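Local coordinates for protein MlnE (Bacillus amyloliquefaciens subsp. plantarum, PDB 5D2E) that contributes to macrolactin polyketide assembly, this N-terminal part being a B-type ketoreductase that binds NADP and probably reduces beta-keto groups of the growing chain, at residues K74-G79 and T221-A226. Numbering follows the deposited sequence.
Sequences KRQLEG and TKQHIA
Q76 and Q223 meet through their amides, one from each helix. Q223 NE2 gives a hydrogen to Q76 OE1 at 3.0 Å. The bond is fairly straight, 161° at the hydrogen. The acceptor lies nearly in the amide plane of Q223. Seen from Q76, the donor is tilted 27° from the carbonyl plane. The two amides are turned 40° against each other. Q223 reaches this position by a bend. Its CG is anti to the backbone N, and the chain then turns at chi2, which brings the amide across to Q76. The Q76 amide also passes over A226. Q76 CD lies 3.9 Å from A226 CB. Q76 NE2 is 3.5 Å from A226 O. That NE2 has its main partner one turn further on, a hydrogen bond to S230 OG. D227 OD1 takes a hydrogen bond from Q223 NE2 and a weak one from Q76 NE2, and K52 NZ adds a weak bond to Q76 OE1. Q76 is buried, and both ends of its amide have polar partners that fix its rotation.

The contact joins the C-terminal end of helix 70-76 to the first turn of helix 222-233. Both belong to the Rossmann-like subdomain without bound cofactor, which in B-type ketoreductases is the structural half; NADP sits in the other, catalytic half. Helix 222-233 starts at T221, the N-cap, where T221 OG1 accepts from H224 N at 3.1 Å.

R75 forms the looser margin. Its side chain crosses Q223 at about a right angle. Q223 OE1 lies at the guanidinium edge, 4.1 Å from R75 NH1. Earlier in helix 70-76, V72 is touched by Q223 and M73 by A226.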
loop_
_atom_site.group_PDB
_atom_site.type_symbol
_atom_site.label_atom_id
_atom_site.label_comp_id
_atom_site.label_asym_id
_atom_site.label_seq_id
_atom_site.Cartn_x
_atom_site.Cartn_y
_atom_site.Cartn_z
ATOM N N LYS A 74 -28.681 -16.505 2.542
ATOM C CA LYS A 74 -29.809 -17.359 1.994
ATOM C C LYS A 74 -31.148 -16.583 1.887
ATOM O O LYS A 74 -31.840 -16.598 0.817
ATOM C CB LYS A 74 -30.030 -18.587 2.892
ATOM C CG LYS A 74 -28.866 -19.525 2.933
ATOM C CD LYS A 74 -28.502 -20.093 1.536
ATOM C CE LYS A 74 -29.598 -21.017 0.974
ATOM N NZ LYS A 74 -29.216 -21.460 -0.383
ATOM N N ARG A 75 -31.438 -15.818 2.942
ATOM C CA ARG A 75 -32.637 -14.961 2.908
ATOM C C ARG A 75 -32.569 -13.915 1.842
ATOM O O ARG A 75 -33.514 -13.699 1.072
ATOM C CB ARG A 75 -32.932 -14.351 4.252
ATOM C CG ARG A 75 -34.274 -13.619 4.228
ATOM C CD ARG A 75 -34.786 -13.226 5.617
ATOM N NE ARG A 75 -34.148 -14.000 6.697
ATOM C CZ ARG A 75 -33.196 -13.530 7.500
ATOM N NH1 ARG A 75 -32.779 -12.273 7.367
ATOM N NH2 ARG A 75 -32.668 -14.312 8.446
ATOM N N GLN A 76 -31.396 -13.321 1.681
ATOM C CA GLN A 76 -31.253 -12.290 0.674
ATOM C C GLN A 76 -31.488 -12.821 -0.754
ATOM O O GLN A 76 -32.007 -12.124 -1.638
ATOM C CB GLN A 76 -29.828 -11.684 0.803
ATOM C CG GLN A 76 -29.647 -10.472 -0.084
ATOM C CD GLN A 76 -30.113 -9.189 0.568
ATOM O OE1 GLN A 76 -30.811 -9.231 1.566
ATOM N NE2 GLN A 76 -29.645 -8.035 0.050
ATOM N N LEU A 77 -31.088 -14.069 -0.972
ATOM C CA LEU A 77 -31.116 -14.685 -2.302
ATOM C C LEU A 77 -32.364 -15.544 -2.521
ATOM O O LEU A 77 -32.435 -16.293 -3.535
ATOM C CB LEU A 77 -29.867 -15.558 -2.461
ATOM C CG LEU A 77 -28.566 -14.782 -2.484
ATOM C CD1 LEU A 77 -27.412 -15.748 -2.345
ATOM C CD2 LEU A 77 -28.494 -13.954 -3.747
ATOM N N GLU A 78 -33.336 -15.440 -1.604
ATOM C CA GLU A 78 -34.605 -16.176 -1.789
ATOM C C GLU A 78 -35.182 -15.816 -3.138
ATOM O O GLU A 78 -35.342 -14.679 -3.463
ATOM C CB GLU A 78 -35.590 -15.894 -0.666
ATOM C CG GLU A 78 -35.314 -16.798 0.534
ATOM C CD GLU A 78 -36.161 -16.474 1.770
ATOM O OE1 GLU A 78 -37.182 -15.800 1.606
ATOM O OE2 GLU A 78 -35.812 -16.876 2.910
ATOM N N GLY A 79 -35.402 -16.804 -3.989
ATOM C CA GLY A 79 -35.932 -16.503 -5.340
ATOM C C GLY A 79 -34.897 -16.511 -6.430
ATOM O O GLY A 79 -35.233 -16.403 -7.600
ATOM N N THR A 221 -24.727 -4.354 10.729
ATOM C CA THR A 221 -25.394 -5.618 10.985
ATOM C C THR A 221 -25.160 -6.532 9.805
ATOM O O THR A 221 -24.763 -6.080 8.731
ATOM C CB THR A 221 -26.911 -5.381 11.122
ATOM O OG1 THR A 221 -27.441 -4.852 9.891
ATOM C CG2 THR A 221 -27.157 -4.336 12.251
ATOM N N LYS A 222 -25.512 -7.804 9.998
ATOM C CA LYS A 222 -25.415 -8.803 8.915
ATOM C C LYS A 222 -26.239 -8.404 7.760
ATOM O O LYS A 222 -25.790 -8.489 6.613
ATOM C CB LYS A 222 -25.764 -10.203 9.399
ATOM C CG LYS A 222 -24.740 -10.741 10.391
ATOM C CD LYS A 222 -25.359 -11.909 11.118
ATOM C CE LYS A 222 -24.382 -12.580 12.073
ATOM N NZ LYS A 222 -24.858 -13.977 12.345
ATOM N N GLN A 223 -27.441 -7.905 8.021
ATOM C CA GLN A 223 -28.248 -7.443 6.938
ATOM C C GLN A 223 -27.655 -6.267 6.196
ATOM O O GLN A 223 -27.819 -6.198 4.980
ATOM C CB GLN A 223 -29.684 -7.111 7.398
ATOM C CG GLN A 223 -30.607 -6.700 6.280
ATOM C CD GLN A 223 -30.870 -7.835 5.268
ATOM O OE1 GLN A 223 -31.057 -9.026 5.646
ATOM N NE2 GLN A 223 -30.859 -7.483 3.960
ATOM N N HIS A 224 -27.065 -5.291 6.890
ATOM C CA HIS A 224 -26.448 -4.150 6.172
ATOM C C HIS A 224 -25.296 -4.649 5.265
ATOM O O HIS A 224 -25.085 -4.153 4.170
ATOM C CB HIS A 224 -25.870 -3.099 7.137
ATOM C CG HIS A 224 -26.875 -2.158 7.742
ATOM N ND1 HIS A 224 -27.001 -1.987 9.112
ATOM C CD2 HIS A 224 -27.750 -1.291 7.178
ATOM C CE1 HIS A 224 -27.947 -1.097 9.361
ATOM N NE2 HIS A 224 -28.407 -0.646 8.209
ATOM N N ILE A 225 -24.589 -5.672 5.702
ATOM C CA ILE A 225 -23.540 -6.256 4.871
ATOM C C ILE A 225 -24.146 -6.852 3.585
ATOM O O ILE A 225 -23.683 -6.597 2.466
ATOM C CB ILE A 225 -22.726 -7.275 5.625
ATOM C CG1 ILE A 225 -22.033 -6.616 6.805
ATOM C CG2 ILE A 225 -21.679 -7.857 4.660
ATOM C CD1 ILE A 225 -21.231 -7.527 7.700
ATOM N N ALA A 226 -25.221 -7.625 3.742
ATOM C CA ALA A 226 -25.874 -8.185 2.614
ATOM C C ALA A 226 -26.289 -7.134 1.713
ATOM O O ALA A 226 -26.242 -7.306 0.455
ATOM C CB ALA A 226 -27.057 -9.017 3.025
#